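Bacteriorhodopsin (Nanosalina sp., PDB 6EYU) probably works as a light-driven, retinal-binding pump of the microbial rhodopsin family that moves protons inward across the membrane. Local coordinates at residues A[129-134]-A[180-185]; A[135-140]-A[172-177]; A[15-20]-A[200-205]. One frame throughout, in Å; residues are numbered along the deposited sequence.

Contact 1: residues A[129-134]-A[180-185]; sequences PYYVGV and VWYISG. With RET (retinal), chain D.
Tyr130 meets Trp181 along one flank of its ring and Tyr182 near its phenolic end, the three forming an aromatic cluster between helix 128-145 and the end of helix 157-183. Its ring lies almost parallel to the six-membered ring of Trp181, with 13° between the planes, yet the two are slid so far apart that they barely overlap, their centroids 5.0 Å apart. What meets is one side of each ring, CD2 and CE2 of Tyr130 against CZ3 and CE3 of Trp181, closest at 3.2 Å between CD2 and CZ3. Tyr130 CD2 also comes within 3.2 Å of C3 in the retinal ionone ring, while Trp181 CG lies 3.7 Å from the retinal methyl C17, which sits over one indole face. Here two transmembrane helices of the microbial rhodopsin bundle help to close the ionone end of the retinal pocket. Tyr182 turns its ring obliquely, at 43° to that of Tyr130, and places CD2 3.7 Å from Tyr130 CZ. With CG trans to the backbone N (chi1 171°), the Tyr130 ring reaches far enough across for its OH to hydrogen-bond the backbone O of Pro178. A leucine at Tyr130 would probably leave that carbonyl without its side-chain partner and open a gap between Trp181 and Tyr182. Hydrogen bonds hold their polar ends too, Trp181 NE1 to Tyr74 OH and Tyr182 OH to Ser192 OG.

Contact 2: residues A[135-140]-A[172-177]; sequences LLLLGV and IFFLSY. With RET (retinal), chain D.
Leu137 spreads its two methyls against Phe174 and Leu175, and this one side chain makes the near contacts between helix 128-145 and this part of helix 157-183. Along the second segment, Phe173 contributes a backbone O that serves two donors, the N and the OG of Ser176. At Phe174 the ring takes Leu137 CD1 at its edge, close to the ring plane, with 4.2 Å between that methyl and Phe174 CD2. The other methyl, Leu137 CD2, lies 3.8 Å from the backbone O of Phe174. On its far side the ring turns CE1 to within 3.4 Å of the retinal methyl C20. In the seven-helix fold of microbial rhodopsins retinal lies among the helices, and here Leu137 and Phe174, joining two of them, also line its pocket. Leu175 is on the surface, and its CD2 returns toward the interface to stand 3.9 Å from Leu137 CD2. Ser176 turns its hydroxyl back along its own helix, where OG gives Phe173 O a bond of 2.6 Å. Tyr177 then lays its ring flat against the polyene: C11 of retinal stands 3.3 Å above the plane, over the ring centre. Its CG is trans to the carbonyl carbon (chi1 -78°), a turn that carries the ring along the chain until its OH is 3.6 Å from retinal C13.

Contact 3: residues A[15-20]-A[200-205]; sequences PFILAY and QTSIAL. With LFA (eicosane), chain E; LFA (eicosane), chain F; MUN ([(2~{S})-2,3-bis(oxidanyl)propyl] (~{E})-undec-2-enoate), chain S.
The ring of Phe16 takes a methyl of Ile203 squarely on one face, in a CH-pi contact that joins the first and last transmembrane helices of the seven-helix rhodopsin bundle. Ile203 CG2 sits 3.9 Å from the ring centroid and only 7° off its normal. CG1 is anti to the carbonyl carbon (chi1 -46°), and a chi2 of -48° folds CD1 back rather than extending it, which brings Ile203 CD1 to the rim of the same ring, 3.5 Å from Phe16 CD1. The two side chains cross at a slant, so that one isoleucine touches both the centre and the margin of the aromatic ring. Against the opposite face runs one of the two bound eicosanes (chain E), whose C13 stands 4.1 Å above the ring plane; its C14 comes within 3.4 Å of Phe16 CZ. Phe16 is thus sandwiched between protein and a bound alkane, as befits a lipid-facing position. Farther inside, Ile17 and Ser202 form a smaller and mixed contact. The Ser202 hydroxyl has a weak hydrogen bond to Ser13 OG in the loop before helix 14-38, and toward that helix it meets an apolar group: Ile17 CD1 rests 3.7 Å from Ser202 OG.

Contacts 1 and 2 join the same two helices, 128-145 and 157-183, with the contact centres about 11 Å apart, and both touch retinal: contact 1 at the ionone ring, contact 2 mainly along the polyene. Contact 2 is the most buried and sets leucine methyls against a phenyl edge and another leucine; contact 1, nearer the helix ends, is aromatic, with polar tips tied to the backbone or to other side chains. Contact 3 pairs helices 14-38 and 198-230, has no retinal and meets bound alkane at the lipid-facing surface. It still links to the others: Ser184 OG and Thr201 OG1 lie 3.0 Å apart, probably hydrogen-bonded, and Leu205 packs on Val180 and, more distantly, Tyr177.

Contact 1: residues A[129-134]-A[180-185]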
loop_
_atom_site.group_PDB
_atom_site.type_symbol
_atom_site.label_atom_id
_atom_site.label_comp_id
_atom_site.label_asym_id
_atom_site.label_seq_id
_atom_site.Cartn_x
_atom_site.Cartn_y
_atom_site.Cartn_z
ATOM N N PRO A 129 17.126 8.920 -10.787
ATOM C CA PRO A 129 16.063 8.867 -9.785
ATOM C C PRO A 129 16.564 9.234 -8.393
ATOM O O PRO A 129 15.878 9.942 -7.656
ATOM C CB PRO A 129 15.608 7.400 -9.821
ATOM C CG PRO A 129 16.121 6.851 -11.111
ATOM C CD PRO A 129 17.386 7.602 -11.388
ATOM N N TYR A 130 17.794 8.836 -8.080
ATOM C CA TYR A 130 18.430 9.228 -6.827
ATOM C C TYR A 130 18.297 10.732 -6.607
ATOM O O TYR A 130 18.053 11.184 -5.489
ATOM C CB TYR A 130 19.907 8.830 -6.831
ATOM C CG TYR A 130 20.697 9.384 -5.666
ATOM C CD1 TYR A 130 21.411 10.569 -5.792
ATOM C CD2 TYR A 130 20.866 8.642 -4.504
ATOM C CE1 TYR A 130 22.205 11.039 -4.762
ATOM C CE2 TYR A 130 21.657 9.104 -3.468
ATOM C CZ TYR A 130 22.320 10.305 -3.601
ATOM O OH TYR A 130 23.099 10.776 -2.568
ATOM N N TYR A 131 18.367 11.493 -7.695
ATOM C CA TYR A 131 18.404 12.948 -7.607
ATOM C C TYR A 131 17.028 13.503 -7.259
ATOM O O TYR A 131 16.906 14.411 -6.435
ATOM C CB TYR A 131 18.890 13.549 -8.927
ATOM C CG TYR A 131 20.391 13.504 -9.097
ATOM C CD1 TYR A 131 21.236 13.724 -8.017
ATOM C CD2 TYR A 131 20.959 13.092 -10.296
ATOM C CE1 TYR A 131 22.605 13.584 -8.139
ATOM C CE2 TYR A 131 22.327 12.960 -10.430
ATOM C CZ TYR A 131 23.146 13.210 -9.350
ATOM O OH TYR A 131 24.511 13.096 -9.484
ATOM N N VAL A 132 15.990 12.901 -7.830
ATOM C CA VAL A 132 14.621 13.190 -7.426
ATOM C C VAL A 132 14.429 12.916 -5.938
ATOM O O VAL A 132 13.899 13.752 -5.206
ATOM C CB VAL A 132 13.612 12.342 -8.221
ATOM C CG1 VAL A 132 12.237 12.406 -7.574
ATOM C CG2 VAL A 132 13.550 12.812 -9.667
ATOM N N GLY A 133 14.917 11.765 -5.486
ATOM C CA GLY A 133 14.864 11.414 -4.071
ATOM C C GLY A 133 15.412 12.519 -3.190
ATOM O O GLY A 133 14.750 12.962 -2.252
ATOM N N VAL A 134 16.623 12.971 -3.499
ATOM C CA VAL A 134 17.292 13.980 -2.686
ATOM C C VAL A 134 16.448 15.246 -2.596
ATOM O O VAL A 134 16.229 15.782 -1.509
ATOM C CB VAL A 134 18.672 14.345 -3.263
ATOM C CG1 VAL A 134 19.224 15.581 -2.572
ATOM C CG2 VAL A 134 19.632 13.174 -3.124
ATOM N N VAL A 180 25.661 7.591 2.532
ATOM C CA VAL A 180 26.250 6.256 2.582
ATOM C C VAL A 180 25.900 5.466 1.325
ATOM O O VAL A 180 26.755 4.796 0.746
ATOM C CB VAL A 180 25.768 5.469 3.816
ATOM C CG1 VAL A 180 24.320 5.810 4.136
ATOM C CG2 VAL A 180 25.933 3.975 3.588
ATOM N N TRP A 181 24.662 5.610 0.866
ATOM C CA TRP A 181 24.211 4.941 -0.350
ATOM C C TRP A 181 25.089 5.336 -1.532
ATOM O O TRP A 181 25.530 4.481 -2.301
ATOM C CB TRP A 181 22.752 5.302 -0.640
ATOM C CG TRP A 181 22.118 4.458 -1.708
ATOM C CD1 TRP A 181 21.350 3.346 -1.517
ATOM C CD2 TRP A 181 22.010 4.783 -3.100
ATOM N NE1 TRP A 181 20.778 2.954 -2.704
ATOM C CE2 TRP A 181 21.177 3.813 -3.693
ATOM C CE3 TRP A 181 22.511 5.817 -3.896
ATOM C CZ2 TRP A 181 20.879 3.816 -5.054
ATOM C CZ3 TRP A 181 22.226 5.810 -5.250
ATOM C CH2 TRP A 181 21.414 4.819 -5.814
ATOM N N TYR A 182 25.440 6.616 -1.597
ATOM C CA TYR A 182 26.128 7.162 -2.760
ATOM C C TYR A 182 27.590 6.729 -2.777
ATOM O O TYR A 182 28.132 6.385 -3.827
ATOM C CB TYR A 182 26.037 8.690 -2.763
ATOM C CG TYR A 182 26.472 9.323 -4.065
ATOM C CD1 TYR A 182 27.801 9.663 -4.279
ATOM C CD2 TYR A 182 25.592 9.426 -5.134
ATOM C CE1 TYR A 182 28.228 10.145 -5.502
ATOM C CE2 TYR A 182 26.009 9.904 -6.361
ATOM C CZ TYR A 182 27.330 10.255 -6.542
ATOM O OH TYR A 182 27.746 10.752 -7.755
ATOM N N ILE A 183 28.223 6.741 -1.607
ATOM C CA ILE A 183 29.656 6.486 -1.516
ATOM C C ILE A 183 29.945 4.992 -1.418
ATOM O O ILE A 183 31.087 4.562 -1.583
ATOM C CB ILE A 183 30.281 7.195 -0.298
ATOM C CG1 ILE A 183 29.751 6.592 1.004
ATOM C CG2 ILE A 183 29.993 8.687 -0.345
ATOM C CD1 ILE A 183 30.555 6.986 2.224
ATOM N N SER A 184 28.896 4.196 -1.234
ATOM C CA SER A 184 29.043 2.747 -1.166
ATOM C C SER A 184 29.518 2.193 -2.505
ATOM O O SER A 184 29.112 2.668 -3.564
ATOM C CB SER A 184 27.716 2.093 -0.775
ATOM O OG SER A 184 27.695 0.724 -1.143
ATOM N N GLY A 185 30.400 1.201 -2.446
ATOM C CA GLY A 185 31.014 0.649 -3.648
ATOM C C GLY A 185 30.412 -0.688 -4.031
ATOM O O GLY A 185 31.049 -1.496 -4.706
HETATM C C1 RET D . 17.675 6.468 -0.707
HETATM C C2 RET D . 17.596 6.432 -2.236
HETATM C C3 RET D . 18.390 7.575 -2.868
HETATM C C4 RET D . 17.761 8.916 -2.504
HETATM C C5 RET D . 17.412 8.964 -1.017
HETATM C C6 RET D . 17.385 7.883 -0.188
HETATM C C7 RET D . 17.076 8.073 1.217
HETATM C C8 RET D . 16.993 7.011 2.065
HETATM C C9 RET D . 16.580 7.225 3.428
HETATM C C10 RET D . 16.527 6.169 4.334
HETATM C C11 RET D . 16.213 6.285 5.705
HETATM C C12 RET D . 16.165 5.028 6.301
HETATM C C13 RET D . 15.756 4.758 7.625
HETATM C C14 RET D . 15.736 3.440 8.101
HETATM C C15 RET D . 15.259 3.018 9.338
HETATM C C16 RET D . 16.624 5.528 -0.114
HETATM C C17 RET D . 19.072 6.058 -0.238
HETATM C C18 RET D . 17.094 10.333 -0.411
HETATM C C19 RET D . 16.237 8.639 3.899
HETATM C C20 RET D . 15.360 5.910 8.551
#

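Contact 2: residues A[135-140]-A[172-177]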
loop_
_atom_site.group_PDB
_atom_site.type_symbol
_atom_site.label_atom_id
_atom_site.label_comp_id
_atom_site.label_asym_id
_atom_site.label_seq_id
_atom_site.Cartn_x
_atom_site.Cartn_y
_atom_site.Cartn_z
ATOM N N LEU A 135 15.982 15.726 -3.745
ATOM C CA LEU A 135 15.000 16.804 -3.782
ATOM C C LEU A 135 13.841 16.499 -2.841
ATOM O O LEU A 135 13.563 17.261 -1.914
ATOM C CB LEU A 135 14.475 16.997 -5.206
ATOM C CG LEU A 135 14.990 18.235 -5.943
ATOM C CD1 LEU A 135 16.358 18.646 -5.422
ATOM C CD2 LEU A 135 15.037 17.980 -7.441
ATOM N N LEU A 136 13.215 15.343 -3.038
ATOM C CA LEU A 136 12.060 14.952 -2.243
ATOM C C LEU A 136 12.387 15.003 -0.756
ATOM O O LEU A 136 11.592 15.491 0.048
ATOM C CB LEU A 136 11.605 13.544 -2.627
ATOM C CG LEU A 136 10.750 13.474 -3.894
ATOM C CD1 LEU A 136 10.455 12.031 -4.271
ATOM C CD2 LEU A 136 9.461 14.258 -3.704
ATOM N N LEU A 137 13.584 14.546 -0.402
ATOM C CA LEU A 137 13.987 14.474 0.997
ATOM C C LEU A 137 14.159 15.873 1.581
ATOM O O LEU A 137 13.826 16.113 2.741
ATOM C CB LEU A 137 15.292 13.687 1.139
ATOM C CG LEU A 137 15.861 13.640 2.558
ATOM C CD1 LEU A 137 14.862 13.003 3.512
ATOM C CD2 LEU A 137 17.185 12.893 2.584
ATOM N N LEU A 138 14.597 16.810 0.747
ATOM C CA LEU A 138 14.674 18.210 1.147
ATOM C C LEU A 138 13.280 18.822 1.242
ATOM O O LEU A 138 13.029 19.684 2.084
ATOM C CB LEU A 138 15.527 19.002 0.153
ATOM C CG LEU A 138 16.997 18.587 0.077
ATOM C CD1 LEU A 138 17.698 19.289 -1.076
ATOM C CD2 LEU A 138 17.705 18.877 1.393
ATOM N N GLY A 139 12.349 18.285 0.460
ATOM C CA GLY A 139 10.928 18.497 0.707
ATOM C C GLY A 139 10.521 18.055 2.099
ATOM O O GLY A 139 9.837 18.783 2.817
ATOM N N VAL A 140 10.955 16.859 2.484
ATOM C CA VAL A 140 10.604 16.296 3.782
ATOM C C VAL A 140 11.177 17.145 4.911
ATOM O O VAL A 140 10.443 17.610 5.783
ATOM C CB VAL A 140 11.129 14.856 3.926
ATOM C CG1 VAL A 140 11.129 14.435 5.388
ATOM C CG2 VAL A 140 10.292 13.901 3.090
ATOM N N ILE A 172 18.574 15.090 10.699
ATOM C CA ILE A 172 20.003 14.866 10.516
ATOM C C ILE A 172 20.278 13.437 10.059
ATOM O O ILE A 172 21.047 13.212 9.125
ATOM C CB ILE A 172 20.779 15.132 11.820
ATOM C CG1 ILE A 172 21.230 16.593 11.879
ATOM C CG2 ILE A 172 21.982 14.206 11.920
ATOM C CD1 ILE A 172 20.225 17.513 12.538
ATOM N N PHE A 173 19.646 12.474 10.721
ATOM C CA PHE A 173 19.933 11.064 10.476
ATOM C C PHE A 173 19.453 10.647 9.089
ATOM O O PHE A 173 20.083 9.822 8.428
ATOM C CB PHE A 173 19.272 10.189 11.542
ATOM C CG PHE A 173 20.176 9.848 12.692
ATOM C CD1 PHE A 173 21.254 8.997 12.514
ATOM C CD2 PHE A 173 19.968 10.406 13.942
ATOM C CE1 PHE A 173 22.108 8.709 13.562
ATOM C CE2 PHE A 173 20.815 10.117 14.996
ATOM C CZ PHE A 173 21.889 9.270 14.804
ATOM N N PHE A 174 18.357 11.248 8.638
ATOM C CA PHE A 174 17.767 10.891 7.351
ATOM C C PHE A 174 18.691 11.290 6.205
ATOM O O PHE A 174 18.718 10.635 5.163
ATOM C CB PHE A 174 16.404 11.565 7.182
ATOM C CG PHE A 174 15.249 10.713 7.627
ATOM C CD1 PHE A 174 15.376 9.868 8.717
ATOM C CD2 PHE A 174 14.052 10.722 6.930
ATOM C CE1 PHE A 174 14.315 9.087 9.135
ATOM C CE2 PHE A 174 12.987 9.944 7.341
ATOM C CZ PHE A 174 13.119 9.126 8.447
ATOM N N LEU A 175 19.519 12.302 6.444
ATOM C CA LEU A 175 20.399 12.828 5.407
ATOM C C LEU A 175 21.622 11.936 5.224
ATOM O O LEU A 175 22.261 11.955 4.172
ATOM C CB LEU A 175 20.839 14.249 5.755
ATOM C CG LEU A 175 19.703 15.265 5.886
ATOM C CD1 LEU A 175 20.168 16.497 6.646
ATOM C CD2 LEU A 175 19.168 15.646 4.514
ATOM N N SER A 176 21.945 11.160 6.252
ATOM C CA SER A 176 23.138 10.322 6.226
ATOM C C SER A 176 22.983 9.192 5.213
ATOM O O SER A 176 23.970 8.708 4.659
ATOM C CB SER A 176 23.414 9.744 7.617
ATOM O OG SER A 176 22.423 8.801 7.983
ATOM N N TYR A 177 21.737 8.843 4.905
ATOM C CA TYR A 177 21.449 7.608 4.184
ATOM C C TYR A 177 21.776 7.745 2.700
ATOM O O TYR A 177 22.463 6.894 2.133
ATOM C CB TYR A 177 19.981 7.214 4.359
ATOM C CG TYR A 177 19.675 6.575 5.696
ATOM C CD1 TYR A 177 19.789 5.203 5.874
ATOM C CD2 TYR A 177 19.272 7.345 6.778
ATOM C CE1 TYR A 177 19.521 4.617 7.098
ATOM C CE2 TYR A 177 18.994 6.767 8.002
ATOM C CZ TYR A 177 19.135 5.405 8.161
ATOM O OH TYR A 177 18.860 4.826 9.378
HETATM C C1 RET D . 17.675 6.468 -0.707
HETATM C C2 RET D . 17.596 6.432 -2.236
HETATM C C3 RET D . 18.390 7.575 -2.868
HETATM C C4 RET D . 17.761 8.916 -2.504
HETATM C C5 RET D . 17.412 8.964 -1.017
HETATM C C6 RET D . 17.385 7.883 -0.188
HETATM C C7 RET D . 17.076 8.073 1.217
HETATM C C8 RET D . 16.993 7.011 2.065
HETATM C C9 RET D . 16.580 7.225 3.428
HETATM C C10 RET D . 16.527 6.169 4.334
HETATM C C11 RET D . 16.213 6.285 5.705
HETATM C C12 RET D . 16.165 5.028 6.301
HETATM C C13 RET D . 15.756 4.758 7.625
HETATM C C14 RET D . 15.736 3.440 8.101
HETATM C C15 RET D . 15.259 3.018 9.338
HETATM C C16 RET D . 16.624 5.528 -0.114
HETATM C C17 RET D . 19.072 6.058 -0.238
HETATM C C18 RET D . 17.094 10.333 -0.411
HETATM C C19 RET D . 16.237 8.639 3.899
HETATM C C20 RET D . 15.360 5.910 8.551
#

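Contact 3: residues A[15-20]-A[200-205]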
loop_
_atom_site.group_PDB
_atom_site.type_symbol
_atom_site.label_atom_id
_atom_site.label_comp_id
_atom_site.label_asym_id
_atom_site.label_seq_id
_atom_site.Cartn_x
_atom_site.Cartn_y
_atom_site.Cartn_z
ATOM N N PRO A 15 26.839 -10.415 12.172
ATOM C CA PRO A 15 26.581 -10.201 13.592
ATOM C C PRO A 15 25.747 -8.950 13.847
ATOM O O PRO A 15 24.808 -8.982 14.642
ATOM C CB PRO A 15 27.985 -10.041 14.198
ATOM C CG PRO A 15 28.967 -10.264 13.089
ATOM C CD PRO A 15 28.223 -10.846 11.927
ATOM N N PHE A 16 26.095 -7.856 13.177
ATOM C CA PHE A 16 25.345 -6.613 13.297
ATOM C C PHE A 16 23.909 -6.809 12.828
ATOM O O PHE A 16 22.963 -6.403 13.505
ATOM C CB PHE A 16 26.013 -5.509 12.475
ATOM C CG PHE A 16 27.363 -5.103 12.991
ATOM C CD1 PHE A 16 28.505 -5.771 12.579
ATOM C CD2 PHE A 16 27.484 -4.104 13.942
ATOM C CE1 PHE A 16 29.749 -5.402 13.053
ATOM C CE2 PHE A 16 28.725 -3.733 14.423
ATOM C CZ PHE A 16 29.859 -4.381 13.978
ATOM N N ILE A 17 23.750 -7.477 11.691
ATOM C CA ILE A 17 22.427 -7.773 11.157
ATOM C C ILE A 17 21.629 -8.637 12.129
ATOM O O ILE A 17 20.448 -8.385 12.367
ATOM C CB ILE A 17 22.521 -8.496 9.801
ATOM C CG1 ILE A 17 22.915 -7.505 8.703
ATOM C CG2 ILE A 17 21.196 -9.161 9.460
ATOM C CD1 ILE A 17 23.575 -8.149 7.504
ATOM N N LEU A 18 22.313 -9.569 12.787
ATOM C CA LEU A 18 21.690 -10.368 13.836
ATOM C C LEU A 18 21.332 -9.500 15.037
ATOM O O LEU A 18 20.193 -9.515 15.504
ATOM C CB LEU A 18 22.622 -11.500 14.274
ATOM C CG LEU A 18 21.924 -12.839 14.519
ATOM C CD1 LEU A 18 21.674 -13.556 13.201
ATOM C CD2 LEU A 18 22.738 -13.712 15.462
ATOM N N ALA A 19 22.327 -8.807 15.577
ATOM C CA ALA A 19 22.122 -7.965 16.750
ATOM C C ALA A 19 21.009 -6.956 16.495
ATOM O O ALA A 19 20.276 -6.582 17.411
ATOM C CB ALA A 19 23.413 -7.247 17.115
ATOM N N TYR A 20 20.879 -6.527 15.243
ATOM C CA TYR A 20 19.852 -5.562 14.870
ATOM C C TYR A 20 18.466 -6.196 14.937
ATOM O O TYR A 20 17.535 -5.612 15.491
ATOM C CB TYR A 20 20.110 -5.021 13.462
ATOM C CG TYR A 20 19.086 -4.007 13.001
ATOM C CD1 TYR A 20 19.171 -2.677 13.395
ATOM C CD2 TYR A 20 18.065 -4.368 12.132
ATOM C CE1 TYR A 20 18.257 -1.741 12.950
ATOM C CE2 TYR A 20 17.160 -3.434 11.665
ATOM C CZ TYR A 20 17.257 -2.124 12.082
ATOM O OH TYR A 20 16.347 -1.194 11.633
ATOM N N GLN A 200 31.125 -2.690 5.097
ATOM C CA GLN A 200 31.057 -1.369 5.711
ATOM C C GLN A 200 29.708 -0.717 5.429
ATOM O O GLN A 200 29.060 -0.192 6.334
ATOM C CB GLN A 200 32.184 -0.480 5.181
ATOM C CG GLN A 200 33.556 -0.829 5.731
ATOM C CD GLN A 200 34.682 -0.211 4.927
ATOM O OE1 GLN A 200 34.631 -0.174 3.697
ATOM N NE2 GLN A 200 35.739 0.206 5.613
ATOM N N THR A 201 29.293 -0.752 4.166
ATOM C CA THR A 201 27.966 -0.289 3.784
ATOM C C THR A 201 26.900 -0.957 4.646
ATOM O O THR A 201 26.064 -0.283 5.248
ATOM C CB THR A 201 27.670 -0.599 2.305
ATOM O OG1 THR A 201 28.761 -0.150 1.491
ATOM C CG2 THR A 201 26.389 0.087 1.859
ATOM N N SER A 202 26.996 -2.276 4.776
ATOM C CA SER A 202 26.010 -3.044 5.524
ATOM C C SER A 202 26.009 -2.639 6.994
ATOM O O SER A 202 24.957 -2.337 7.559
ATOM C CB SER A 202 26.292 -4.543 5.395
ATOM O OG SER A 202 25.149 -5.308 5.738
ATOM N N ILE A 203 27.193 -2.577 7.596
ATOM C CA ILE A 203 27.313 -2.134 8.981
ATOM C C ILE A 203 26.628 -0.783 9.164
ATOM O O ILE A 203 25.774 -0.623 10.036
ATOM C CB ILE A 203 28.785 -2.004 9.420
ATOM C CG1 ILE A 203 29.591 -3.228 8.980
ATOM C CG2 ILE A 203 28.868 -1.841 10.931
ATOM C CD1 ILE A 203 28.933 -4.548 9.315
ATOM N N ALA A 204 26.971 0.170 8.302
ATOM C CA ALA A 204 26.431 1.521 8.400
ATOM C C ALA A 204 24.907 1.493 8.343
ATOM O O ALA A 204 24.235 2.235 9.060
ATOM C CB ALA A 204 26.984 2.391 7.282
ATOM N N LEU A 205 24.371 0.654 7.464
ATOM C CA LEU A 205 22.927 0.544 7.288
ATOM C C LEU A 205 22.335 -0.449 8.284
ATOM O O LEU A 205 21.189 -0.875 8.140
ATOM C CB LEU A 205 22.603 0.097 5.861
ATOM C CG LEU A 205 22.294 1.206 4.852
ATOM C CD1 LEU A 205 22.910 2.527 5.288
ATOM C CD2 LEU A 205 22.787 0.814 3.468
HETATM C C5 LFA E . 22.231 -2.018 21.787
HETATM C C6 LFA E . 23.072 -3.290 21.703
HETATM C C7 LFA E . 23.817 -3.326 20.370
HETATM C C8 LFA E . 24.716 -4.561 20.331
HETATM C C9 LFA E . 25.449 -4.647 18.993
HETATM C C10 LFA E . 26.539 -5.714 19.094
HETATM C C11 LFA E . 27.009 -6.141 17.703
HETATM C C12 LFA E . 28.537 -6.197 17.684
HETATM C C13 LFA E . 29.023 -7.325 16.774
HETATM C C14 LFA E . 30.344 -6.912 16.122
HETATM C C15 LFA E . 31.113 -8.143 15.644
HETATM C C16 LFA E . 31.898 -7.790 14.379
HETATM C C17 LFA E . 32.899 -8.898 14.049
HETATM C C18 LFA E . 33.195 -8.884 12.550
HETATM C C19 LFA E . 34.589 -9.450 12.284
HETATM C C20 LFA E . 34.654 -10.904 12.746
HETATM C C7 LFA F . 20.092 -6.232 23.528
HETATM C C8 LFA F . 20.682 -7.639 23.581
HETATM C C9 LFA F . 20.764 -8.213 22.168
HETATM C C10 LFA F . 22.211 -8.584 21.847
HETATM C C11 LFA F . 22.233 -9.619 20.724
HETATM C C12 LFA F . 23.672 -9.866 20.272
HETATM C C13 LFA F . 23.672 -10.858 19.111
HETATM C C14 LFA F . 25.101 -11.124 18.642
HETATM C C15 LFA F . 25.072 -12.171 17.530
HETATM C C16 LFA F . 26.456 -12.793 17.352
HETATM C C17 LFA F . 26.646 -13.183 15.887
HETATM C C18 LFA F . 26.944 -14.677 15.779
HETATM C C19 LFA F . 27.419 -14.994 14.362
HETATM C C20 LFA F . 26.374 -14.514 13.358
HETATM C CAR MUN S . 26.572 7.055 14.454
HETATM C CAQ MUN S . 27.873 6.288 14.214
HETATM C CAP MUN S . 27.987 5.922 12.733
HETATM C CAO MUN S . 28.628 4.539 12.612
HETATM C CAN MUN S . 29.121 4.320 11.181
HETATM C CAM MUN S . 29.295 2.819 10.938
HETATM C CAK MUN S . 30.763 2.512 10.630
HETATM C CAH MUN S . 30.888 2.096 9.163
HETATM C CAF MUN S . 32.350 2.181 8.713
HETATM C CAC MUN S . 32.727 3.427 7.889
HETATM C CAA MUN S . 34.168 3.539 7.360
HETATM O OAD MUN S . 35.083 2.928 7.913
HETATM O OAB MUN S . 34.363 4.502 6.419
HETATM C CAE MUN S . 35.719 4.959 6.485
HETATM C CAG MUN S . 36.462 4.558 5.209
HETATM O OAJ MUN S . 35.694 3.583 4.497
HETATM C CAI MUN S . 36.664 5.791 4.327
HETATM O OAL MUN S . 38.013 5.823 3.854
#